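Local atomic coordinates of pterin-4-alpha-carbinolamine dehydratase MoaB2 (Mycobacterium marinum, PDB entry 3RFQ), a protein that probably takes part in molybdenum cofactor biosynthesis, with a MogA/MoaB-type domain thought to bind molybdopterin. Residues Val35-Asp40 against Asp66-Val71; Arg41-Asp46 against Ala70-Glu75; Thr84-Gly89 against Gly146-Thr151; Ile135-Leu140 against Asn155-Arg160. All blocks are in the same frame, centred on the assembly; numbering follows the deposited sequence.

Contact 1: Val35-Asp40 against Asp66-Val71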
loop_
_atom_site.group_PDB
_atom_site.type_symbol
_atom_site.label_atom_id
_atom_site.label_comp_id
_atom_site.label_asym_id
_atom_site.label_seq_id
_atom_site.Cartn_x
_atom_site.Cartn_y
_atom_site.Cartn_z
ATOM N N VAL C 35 8.094 6.276 27.839
ATOM C CA VAL C 35 6.832 6.740 27.264
ATOM C C VAL C 35 6.548 8.165 27.746
ATOM O O VAL C 35 6.671 8.456 28.922
ATOM C CB VAL C 35 5.652 5.862 27.723
ATOM C CG1 VAL C 35 4.348 6.305 27.044
ATOM C CG2 VAL C 35 5.956 4.351 27.468
ATOM N N VAL C 36 6.204 9.054 26.822
ATOM C CA VAL C 36 5.810 10.422 27.162
ATOM C C VAL C 36 4.358 10.604 26.748
ATOM O O VAL C 36 4.064 10.589 25.563
ATOM C CB VAL C 36 6.702 11.478 26.461
ATOM C CG1 VAL C 36 6.211 12.914 26.774
ATOM C CG2 VAL C 36 8.127 11.301 26.888
ATOM N N VAL C 37 3.464 10.758 27.724
ATOM C CA VAL C 37 2.059 11.029 27.455
ATOM C C VAL C 37 1.792 12.533 27.443
ATOM O O VAL C 37 1.934 13.206 28.460
ATOM C CB VAL C 37 1.122 10.296 28.455
ATOM C CG1 VAL C 37 -0.352 10.692 28.233
ATOM C CG2 VAL C 37 1.311 8.773 28.323
ATOM N N VAL C 38 1.432 13.052 26.269
ATOM C CA VAL C 38 1.105 14.449 26.098
ATOM C C VAL C 38 -0.383 14.563 26.191
ATOM O O VAL C 38 -1.102 14.243 25.246
ATOM C CB VAL C 38 1.544 14.988 24.730
ATOM C CG1 VAL C 38 1.302 16.503 24.661
ATOM C CG2 VAL C 38 2.992 14.668 24.470
ATOM N N ASP C 39 -0.852 15.024 27.339
ATOM C CA ASP C 39 -2.267 15.190 27.565
ATOM C C ASP C 39 -2.488 16.065 28.797
ATOM O O ASP C 39 -1.915 15.813 29.865
ATOM C CB ASP C 39 -2.944 13.823 27.735
ATOM C CG ASP C 39 -4.460 13.941 27.885
ATOM O OD1 ASP C 39 -5.159 14.244 26.884
ATOM O OD2 ASP C 39 -4.949 13.740 29.015
ATOM N N ASP C 40 -3.316 17.093 28.640
ATOM C CA ASP C 40 -3.524 18.064 29.701
ATOM C C ASP C 40 -4.182 17.464 30.932
ATOM O O ASP C 40 -3.730 17.709 32.061
ATOM C CB ASP C 40 -4.337 19.256 29.200
ATOM C CG ASP C 40 -3.516 20.214 28.358
ATOM O OD1 ASP C 40 -2.268 20.256 28.513
ATOM O OD2 ASP C 40 -4.142 20.943 27.546
ATOM N N ASP C 66 11.638 2.361 31.255
ATOM C CA ASP C 66 12.033 3.190 32.392
ATOM C C ASP C 66 10.811 3.634 33.187
ATOM O O ASP C 66 10.838 3.638 34.426
ATOM C CB ASP C 66 12.746 4.471 31.926
ATOM C CG ASP C 66 14.220 4.269 31.594
ATOM O OD1 ASP C 66 14.720 3.135 31.647
ATOM O OD2 ASP C 66 14.892 5.280 31.283
ATOM N N GLY C 67 9.760 4.021 32.466
ATOM C CA GLY C 67 8.556 4.555 33.067
ATOM C C GLY C 67 7.740 5.364 32.078
ATOM O O GLY C 67 7.995 5.333 30.883
ATOM N N VAL C 68 6.738 6.066 32.595
ATOM C CA VAL C 68 5.863 6.922 31.816
ATOM C C VAL C 68 5.971 8.302 32.437
ATOM O O VAL C 68 5.958 8.420 33.665
ATOM C CB VAL C 68 4.376 6.478 31.949
ATOM C CG1 VAL C 68 3.447 7.415 31.174
ATOM C CG2 VAL C 68 4.173 5.028 31.520
ATOM N N VAL C 69 6.055 9.337 31.590
ATOM C CA VAL C 69 6.085 10.734 32.049
ATOM C C VAL C 69 4.913 11.483 31.424
ATOM O O VAL C 69 4.752 11.480 30.194
ATOM C CB VAL C 69 7.430 11.421 31.667
ATOM C CG1 VAL C 69 7.365 12.928 31.905
ATOM C CG2 VAL C 69 8.597 10.787 32.438
ATOM N N ALA C 70 4.092 12.109 32.267
ATOM C CA ALA C 70 2.910 12.839 31.790
ATOM C C ALA C 70 3.268 14.314 31.701
ATOM O O ALA C 70 3.838 14.868 32.637
ATOM C CB ALA C 70 1.690 12.621 32.734
ATOM N N VAL C 71 2.972 14.936 30.566
ATOM C CA VAL C 71 3.168 16.371 30.423
ATOM C C VAL C 71 1.962 17.018 29.776
ATOM O O VAL C 71 1.197 16.357 29.066
ATOM C CB VAL C 71 4.425 16.734 29.600
ATOM C CG1 VAL C 71 5.675 16.474 30.386
ATOM C CG2 VAL C 71 4.442 15.985 28.252
#
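Val35, Val37 and Asp39 hydrogen-bond along one edge to Gly67, Val69 and Val71, joining two parallel strands of the alpha/beta domain characteristic of the MogA/MoaB family. The chain runs from one strand to the other through helix 51-60, a beta-alpha-beta crossover. Five backbone hydrogen bonds form the ladder. At its start Val35 N reaches Gly67 O over 3.2 Å. Val35 O then accepts Val69 N at 2.9 Å, and Val69 O takes Val37 N. Val37 O accepts Val71 N, and Asp39 N finishes the ladder on Val71 O at 3.0 Å. The alternate residues Val36 and Val38 turn their backbone groups the other way and bond to Val94 and Val96 of strand 92-96, which leaves strand 31-38 held along both edges. Polar ends at the margins find partners outside the pair: Asp39 OD2 meets Thr42 OG1, Asp40 OD1 forms a salt bridge with Arg104, and Asp66 OD2 one with Arg32. Side chains divide between the two faces. Val35, Val37 and Val68 lie on the face toward helix 51-60 and Asp48, while Val38 and Val71 pack on Ile78 of helix 75-87. Val37 CG2 meets Val68 CG1 at 3.8 Å, the two side chains crossing at a slant. With chi1 at -73°, Val71 holds CG2 between its own backbone N and carbonyl carbon, and this methyl comes to 3.8 Å from Val36 CG1.

Contact 2: Arg41-Asp46 against Ala70-Glu75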
loop_
_atom_site.group_PDB
_atom_site.type_symbol
_atom_site.label_atom_id
_atom_site.label_comp_id
_atom_site.label_asym_id
_atom_site.label_seq_id
_atom_site.Cartn_x
_atom_site.Cartn_y
_atom_site.Cartn_z
ATOM N N ARG C 41 -5.244 16.687 30.726
ATOM C CA ARG C 41 -6.028 16.172 31.865
ATOM C C ARG C 41 -5.219 15.110 32.633
ATOM O O ARG C 41 -5.297 15.036 33.862
ATOM C CB ARG C 41 -7.416 15.665 31.426
ATOM N N THR C 42 -4.409 14.337 31.899
ATOM C CA THR C 42 -3.489 13.360 32.487
ATOM C C THR C 42 -2.362 14.054 33.273
ATOM O O THR C 42 -2.012 13.624 34.380
ATOM C CB THR C 42 -2.899 12.403 31.414
ATOM O OG1 THR C 42 -3.962 11.829 30.639
ATOM C CG2 THR C 42 -2.080 11.287 32.068
ATOM N N ALA C 43 -1.813 15.131 32.707
ATOM C CA ALA C 43 -0.819 15.947 33.416
ATOM C C ALA C 43 -1.358 16.497 34.752
ATOM O O ALA C 43 -0.582 16.711 35.687
ATOM C CB ALA C 43 -0.310 17.074 32.541
ATOM N N HIS C 44 -2.677 16.712 34.828
ATOM C CA HIS C 44 -3.336 17.175 36.054
ATOM C C HIS C 44 -3.977 16.049 36.896
ATOM O O HIS C 44 -4.874 16.305 37.708
ATOM C CB HIS C 44 -4.361 18.274 35.736
ATOM C CG HIS C 44 -3.748 19.528 35.193
ATOM N ND1 HIS C 44 -3.620 19.768 33.841
ATOM C CD2 HIS C 44 -3.224 20.609 35.817
ATOM C CE1 HIS C 44 -3.047 20.946 33.655
ATOM N NE2 HIS C 44 -2.796 21.476 34.839
ATOM N N GLY C 45 -3.522 14.811 36.700
ATOM C CA GLY C 45 -3.906 13.709 37.587
ATOM C C GLY C 45 -5.073 12.799 37.215
ATOM O O GLY C 45 -5.377 11.868 37.970
ATOM N N ASP C 46 -5.731 13.063 36.078
ATOM C CA ASP C 46 -6.722 12.137 35.497
ATOM C C ASP C 46 -6.065 10.803 35.172
ATOM O O ASP C 46 -4.855 10.744 34.908
ATOM C CB ASP C 46 -7.328 12.695 34.208
ATOM C CG ASP C 46 -8.670 13.385 34.421
ATOM O OD1 ASP C 46 -9.073 13.638 35.580
ATOM O OD2 ASP C 46 -9.325 13.686 33.397
ATOM N N ALA C 70 4.092 12.109 32.267
ATOM C CA ALA C 70 2.910 12.839 31.790
ATOM C C ALA C 70 3.268 14.314 31.701
ATOM O O ALA C 70 3.838 14.868 32.637
ATOM C CB ALA C 70 1.690 12.621 32.734
ATOM N N VAL C 71 2.972 14.936 30.566
ATOM C CA VAL C 71 3.168 16.371 30.423
ATOM C C VAL C 71 1.962 17.018 29.776
ATOM O O VAL C 71 1.197 16.357 29.066
ATOM C CB VAL C 71 4.425 16.734 29.600
ATOM C CG1 VAL C 71 5.675 16.474 30.386
ATOM C CG2 VAL C 71 4.442 15.985 28.252
ATOM N N GLU C 72 1.822 18.320 30.028
ATOM C CA GLU C 72 0.815 19.154 29.401
ATOM C C GLU C 72 1.152 19.337 27.924
ATOM O O GLU C 72 2.310 19.162 27.515
ATOM C CB GLU C 72 0.784 20.541 30.040
ATOM C CG GLU C 72 0.270 20.614 31.440
ATOM C CD GLU C 72 0.314 22.026 31.980
ATOM O OE1 GLU C 72 0.962 22.217 33.013
ATOM O OE2 GLU C 72 -0.282 22.953 31.372
ATOM N N ALA C 73 0.139 19.711 27.141
ATOM C CA ALA C 73 0.319 20.036 25.725
ATOM C C ALA C 73 0.958 21.415 25.647
ATOM O O ALA C 73 0.338 22.408 25.248
ATOM C CB ALA C 73 -1.007 19.999 25.006
ATOM N N ASP C 74 2.208 21.465 26.073
ATOM C CA ASP C 74 2.956 22.700 26.176
ATOM C C ASP C 74 4.351 22.401 25.629
ATOM O O ASP C 74 4.987 21.411 26.007
ATOM C CB ASP C 74 3.026 23.143 27.636
ATOM C CG ASP C 74 3.921 24.342 27.837
ATOM O OD1 ASP C 74 3.424 25.475 27.669
ATOM O OD2 ASP C 74 5.121 24.145 28.151
ATOM N N GLU C 75 4.795 23.266 24.723
ATOM C CA GLU C 75 6.012 23.077 23.943
ATOM C C GLU C 75 7.248 22.929 24.820
ATOM O O GLU C 75 8.068 22.044 24.591
ATOM C CB GLU C 75 6.177 24.255 22.974
ATOM C CG GLU C 75 6.705 23.867 21.606
ATOM C CD GLU C 75 6.577 25.003 20.579
ATOM O OE1 GLU C 75 5.479 25.619 20.477
ATOM O OE2 GLU C 75 7.581 25.277 19.876
#
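Thr42 makes the first touch, laying its CG2 methyl 4.1 Å from Ala70 CB. The side chain turns its methyl branch to the strand, while the hydroxyl on the other branch goes elsewhere, to Asp39 OD2. Ala43 comes next and aims CB at the backbone where strand 63-71 ends. Its methyl lies 3.5 Å from Glu72 N and 3.6 Å from Val71 C, nestled against the peptide link between those residues, with Glu72 CG alongside at 3.8 Å. Ala43 is the last residue of the short helix 40-43, which follows directly on strand 31-38. His44 then leaves helical geometry and swings its ring over to Glu72. ND1 is taken by Asp40 O, which fixes the rotation of the imidazole and leaves CE1 as the atom that approaches the carboxylate, 3.9 Å from Glu72 CD. The ring and carboxylate planes stand 49° apart. Glu72 reaches this far because CG lies anti to its carbonyl carbon (chi1 -69°) and the chain continues extended beyond it. No hydrogen bond links the pair, since His44 NE2 remains 4.2 Å from Glu72 OE1, although at that separation some electrostatic attraction is possible if the histidine is protonated. At Gly45 and Asp46 the helix closes in a Schellman motif: Gly45 takes the positive phi at the C-prime position, Gly45 N bonds to Thr42 O, and Asp46 N bonds to Arg41 O.

Contact 3: Thr84-Gly89 against Gly146-Thr151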
loop_
_atom_site.group_PDB
_atom_site.type_symbol
_atom_site.label_atom_id
_atom_site.label_comp_id
_atom_site.label_asym_id
_atom_site.label_seq_id
_atom_site.Cartn_x
_atom_site.Cartn_y
_atom_site.Cartn_z
ATOM N N THR C 84 15.527 15.428 28.688
ATOM C CA THR C 84 15.891 14.634 29.858
ATOM C C THR C 84 16.104 13.165 29.457
ATOM O O THR C 84 17.124 12.564 29.826
ATOM C CB THR C 84 14.812 14.769 30.962
ATOM O OG1 THR C 84 14.784 16.127 31.389
ATOM C CG2 THR C 84 15.109 13.884 32.163
ATOM N N ALA C 85 15.174 12.609 28.678
ATOM C CA ALA C 85 15.326 11.229 28.199
ATOM C C ALA C 85 16.576 11.057 27.329
ATOM O O ALA C 85 17.337 10.098 27.504
ATOM C CB ALA C 85 14.093 10.758 27.471
ATOM N N VAL C 86 16.801 11.996 26.412
ATOM C CA VAL C 86 17.997 11.946 25.561
ATOM C C VAL C 86 19.280 11.989 26.410
ATOM O O VAL C 86 20.164 11.114 26.262
ATOM C CB VAL C 86 17.987 13.060 24.485
ATOM C CG1 VAL C 86 19.332 13.125 23.742
ATOM C CG2 VAL C 86 16.812 12.835 23.502
ATOM N N ILE C 87 19.356 12.962 27.325
ATOM C CA ILE C 87 20.525 13.115 28.183
ATOM C C ILE C 87 20.722 11.858 29.019
ATOM O O ILE C 87 21.855 11.492 29.315
ATOM C CB ILE C 87 20.435 14.398 29.066
ATOM C CG1 ILE C 87 20.544 15.663 28.186
ATOM C CG2 ILE C 87 21.505 14.414 30.207
ATOM C CD1 ILE C 87 20.197 16.990 28.926
ATOM N N GLY C 88 19.614 11.191 29.366
ATOM C CA GLY C 88 19.629 9.983 30.191
ATOM C C GLY C 88 20.079 8.707 29.491
ATOM O O GLY C 88 20.227 7.683 30.142
ATOM N N GLY C 89 20.279 8.756 28.175
ATOM C CA GLY C 89 20.728 7.580 27.412
ATOM C C GLY C 89 19.663 6.546 27.050
ATOM O O GLY C 89 19.990 5.401 26.752
ATOM N N GLY C 146 12.711 10.453 14.543
ATOM C CA GLY C 146 14.100 10.750 14.260
ATOM C C GLY C 146 15.058 10.490 15.410
ATOM O O GLY C 146 14.678 9.957 16.463
ATOM N N VAL C 147 16.304 10.895 15.206
ATOM C CA VAL C 147 17.355 10.649 16.172
ATOM C C VAL C 147 17.818 11.946 16.811
ATOM O O VAL C 147 18.052 12.957 16.131
ATOM C CB VAL C 147 18.533 9.881 15.540
ATOM C CG1 VAL C 147 19.619 9.661 16.557
ATOM C CG2 VAL C 147 18.056 8.513 15.045
ATOM N N SER C 148 17.901 11.901 18.145
ATOM C CA SER C 148 18.467 12.956 18.961
ATOM C C SER C 148 19.560 12.319 19.819
ATOM O O SER C 148 19.280 11.417 20.610
ATOM C CB SER C 148 17.364 13.547 19.822
ATOM O OG SER C 148 17.845 14.673 20.510
ATOM N N GLY C 149 20.806 12.766 19.629
ATOM C CA GLY C 149 21.990 12.083 20.173
ATOM C C GLY C 149 22.005 10.615 19.774
ATOM O O GLY C 149 22.141 10.296 18.617
ATOM N N SER C 150 21.841 9.718 20.734
ATOM C CA SER C 150 21.725 8.295 20.420
ATOM C C SER C 150 20.317 7.737 20.680
ATOM O O SER C 150 20.115 6.520 20.749
ATOM C CB SER C 150 22.776 7.502 21.204
ATOM O OG SER C 150 24.057 7.842 20.713
ATOM N N THR C 151 19.346 8.638 20.795
ATOM C CA THR C 151 17.992 8.255 21.128
ATOM C C THR C 151 17.055 8.375 19.946
ATOM O O THR C 151 16.957 9.443 19.329
ATOM C CB THR C 151 17.441 9.122 22.287
ATOM O OG1 THR C 151 18.278 8.955 23.449
ATOM C CG2 THR C 151 15.995 8.723 22.630
HETATM O O HOH W 1 20.931 9.627 23.578
#
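One water links Thr151 and Val86, gripped by three protein groups. It donates to Thr151 OG1 at 2.7 Å and to Val86 O at 3.2 Å, and it accepts the backbone N of Ser150 at 3.0 Å. Thr151 OG1 is also bonded to Val90 O, so this hydroxyl has partners on the water and on the loop that follows the helix. The carbonyl of Val86 belongs to the last turn of helix 75-87, where it also receives Gly89 N in a Schellman motif. Opposite stands the tip of a beta-hairpin: strands 145-148 and 151-156 run antiparallel and are joined by a type II' turn, Ser148 to Thr151, with Gly149 and Ser150 at its corners. Val86 is the side chain that fits against this tip, both of its methyls lying on Ser148. With CG1 anti to its backbone N (chi1 172°), that branch comes closest to the carbonyl, 3.6 Å from Ser148 O. CG2 instead rests on the side chain, 3.7 Å from Ser148 OG, whose hydrogen bond goes to Ile114 O. CG2 also lies 4.0 Å from Thr151 CB.

Contact 4: Ile135-Leu140 against Asn155-Arg160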
loop_
_atom_site.group_PDB
_atom_site.type_symbol
_atom_site.label_atom_id
_atom_site.label_comp_id
_atom_site.label_asym_id
_atom_site.label_seq_id
_atom_site.Cartn_x
_atom_site.Cartn_y
_atom_site.Cartn_z
ATOM N N ILE C 135 -7.867 4.595 10.713
ATOM C CA ILE C 135 -7.499 5.308 11.917
ATOM C C ILE C 135 -7.044 6.698 11.465
ATOM O O ILE C 135 -5.909 6.881 11.026
ATOM C CB ILE C 135 -6.362 4.541 12.663
ATOM C CG1 ILE C 135 -6.787 3.078 12.890
ATOM C CG2 ILE C 135 -6.011 5.239 14.002
ATOM C CD1 ILE C 135 -5.620 2.154 13.240
ATOM N N ILE C 136 -7.969 7.653 11.490
ATOM C CA ILE C 136 -7.743 8.920 10.801
ATOM C C ILE C 136 -6.743 9.798 11.548
ATOM O O ILE C 136 -5.953 10.455 10.902
ATOM C CB ILE C 136 -9.035 9.696 10.473
ATOM C CG1 ILE C 136 -10.089 8.789 9.837
ATOM C CG2 ILE C 136 -8.774 10.833 9.431
ATOM C CD1 ILE C 136 -9.642 8.090 8.508
ATOM N N ASP C 137 -6.757 9.789 12.885
ATOM C CA ASP C 137 -5.752 10.553 13.641
ATOM C C ASP C 137 -4.331 10.016 13.386
ATOM O O ASP C 137 -3.384 10.790 13.321
ATOM C CB ASP C 137 -6.104 10.724 15.143
ATOM C CG ASP C 137 -6.039 9.419 15.934
ATOM O OD1 ASP C 137 -6.292 8.344 15.361
ATOM O OD2 ASP C 137 -5.769 9.467 17.156
ATOM N N ALA C 138 -4.202 8.710 13.188
ATOM C CA ALA C 138 -2.926 8.122 12.765
ATOM C C ALA C 138 -2.606 8.449 11.308
ATOM O O ALA C 138 -1.508 8.905 11.001
ATOM C CB ALA C 138 -2.891 6.584 13.008
ATOM N N GLY C 139 -3.545 8.238 10.388
ATOM C CA GLY C 139 -3.284 8.592 8.973
ATOM C C GLY C 139 -2.879 10.039 8.715
ATOM O O GLY C 139 -2.138 10.334 7.755
ATOM N N LEU C 140 -3.374 10.960 9.549
ATOM C CA LEU C 140 -3.053 12.377 9.370
ATOM C C LEU C 140 -2.044 12.933 10.392
ATOM O O LEU C 140 -1.780 14.130 10.386
ATOM C CB LEU C 140 -4.344 13.226 9.395
ATOM C CG LEU C 140 -5.316 12.897 8.268
ATOM C CD1 LEU C 140 -6.637 13.674 8.346
ATOM C CD2 LEU C 140 -4.644 13.171 6.962
ATOM N N ASN C 155 6.795 10.145 17.588
ATOM C CA ASN C 155 5.555 10.731 18.101
ATOM C C ASN C 155 4.399 9.939 17.537
ATOM O O ASN C 155 4.260 9.826 16.314
ATOM C CB ASN C 155 5.331 12.180 17.637
ATOM C CG ASN C 155 6.502 13.142 17.920
ATOM O OD1 ASN C 155 6.786 13.971 17.067
ATOM N ND2 ASN C 155 7.125 13.091 19.118
ATOM N N LEU C 156 3.549 9.392 18.397
ATOM C CA LEU C 156 2.280 8.800 17.921
ATOM C C LEU C 156 1.053 9.662 18.269
ATOM O O LEU C 156 1.054 10.387 19.279
ATOM C CB LEU C 156 2.101 7.400 18.516
ATOM C CG LEU C 156 3.221 6.377 18.315
ATOM C CD1 LEU C 156 2.846 5.055 19.032
ATOM C CD2 LEU C 156 3.475 6.149 16.835
ATOM N N ALA C 157 0.010 9.566 17.446
ATOM C CA ALA C 157 -1.274 10.173 17.776
ATOM C C ALA C 157 -1.879 9.574 19.051
ATOM O O ALA C 157 -1.467 8.489 19.506
ATOM C CB ALA C 157 -2.267 10.064 16.596
ATOM N N GLY C 158 -2.845 10.282 19.630
ATOM C CA GLY C 158 -3.379 9.900 20.939
ATOM C C GLY C 158 -4.466 8.826 21.061
ATOM O O GLY C 158 -4.647 8.266 22.146
ATOM N N SER C 159 -5.217 8.517 19.997
ATOM C CA SER C 159 -6.346 7.577 20.173
ATOM C C SER C 159 -5.780 6.168 20.506
ATOM O O SER C 159 -4.642 5.873 20.182
ATOM C CB SER C 159 -7.208 7.508 18.908
ATOM O OG SER C 159 -6.512 6.765 17.911
ATOM N N ARG C 160 -6.559 5.317 21.156
ATOM C CA ARG C 160 -6.124 3.935 21.416
ATOM C C ARG C 160 -5.750 3.148 20.135
ATOM O O ARG C 160 -4.788 2.384 20.136
ATOM C CB ARG C 160 -7.226 3.165 22.148
ATOM C CG ARG C 160 -6.700 1.968 22.977
ATOM C CD ARG C 160 -7.502 1.895 24.290
ATOM N NE ARG C 160 -7.135 0.758 25.132
ATOM C CZ ARG C 160 -6.281 0.858 26.136
ATOM N NH1 ARG C 160 -5.759 2.048 26.424
ATOM N NH2 ARG C 160 -5.959 -0.210 26.856
#
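The carboxylate of Asp137 faces Ser159 at the point where strand 151-156 has ended and the long C-terminal helix 160-180 is about to start, in the strand-loop-helix connection of this alpha/beta domain. Asp137 sits in the short helix 136-139, and its chi1 of 69° places CG between its backbone N and carbonyl carbon, leaning toward the loop. The carboxylate presents its two oxygens unequally to the serine. OD2 receives the backbone N of Ser159 at 3.0 Å, met nearly along the CG-OD2 axis and with an angle of 147° at the hydrogen. The hydroxyl approaches between the oxygens, with Ser159 OG 2.9 Å from OD2 and 3.0 Å from OD1; either bond would be weak. Ser159 is the N-cap of helix 160-180: at a chi1 of 74° its OG also turns to Ala162 N in the first turn. A negative carboxylate beside that helix start would probably be favoured by the helix dipole. Next to the polar pair, Ala157 points its methyl at the short helix, with CB 3.6 Å from Asp137 OD2. Ala162 packs on Asp137, Ala138 and Ala157, joining the two parts from the side of helix 160-180. Other subunits touch the two segments as well: Ile136 and Leu140 pack on His176 of one neighbouring subunit, while Arg160 NE forms a salt bridge with Glu60 of another. The methyl CB of Ala157 lies 3.5 Å from Asp137 O.

How the contacts relate
All four contacts reach the same mixed sheet. Contacts 1 and 2 lie closest, their centres 8 Å apart, and share Ala70 and Val71; a probable hydrogen bond of 2.8 Å from Ala73 N to Asp40 OD1 ties them further. Contact 3 opens after contact 1 closes along the chain, with helix 75-87 following strand 63-71; their centres are about 16 Å apart. Contacts 3 and 4 alternate in sequence across strands 145-148 and 151-156, yet sit on opposite sides of the chain's centre, their own centres about 23 Å apart. The sodium ion, bound at Ser129 and Asp165, lies about 7 Å from the side chain of Ile135 in contact 4.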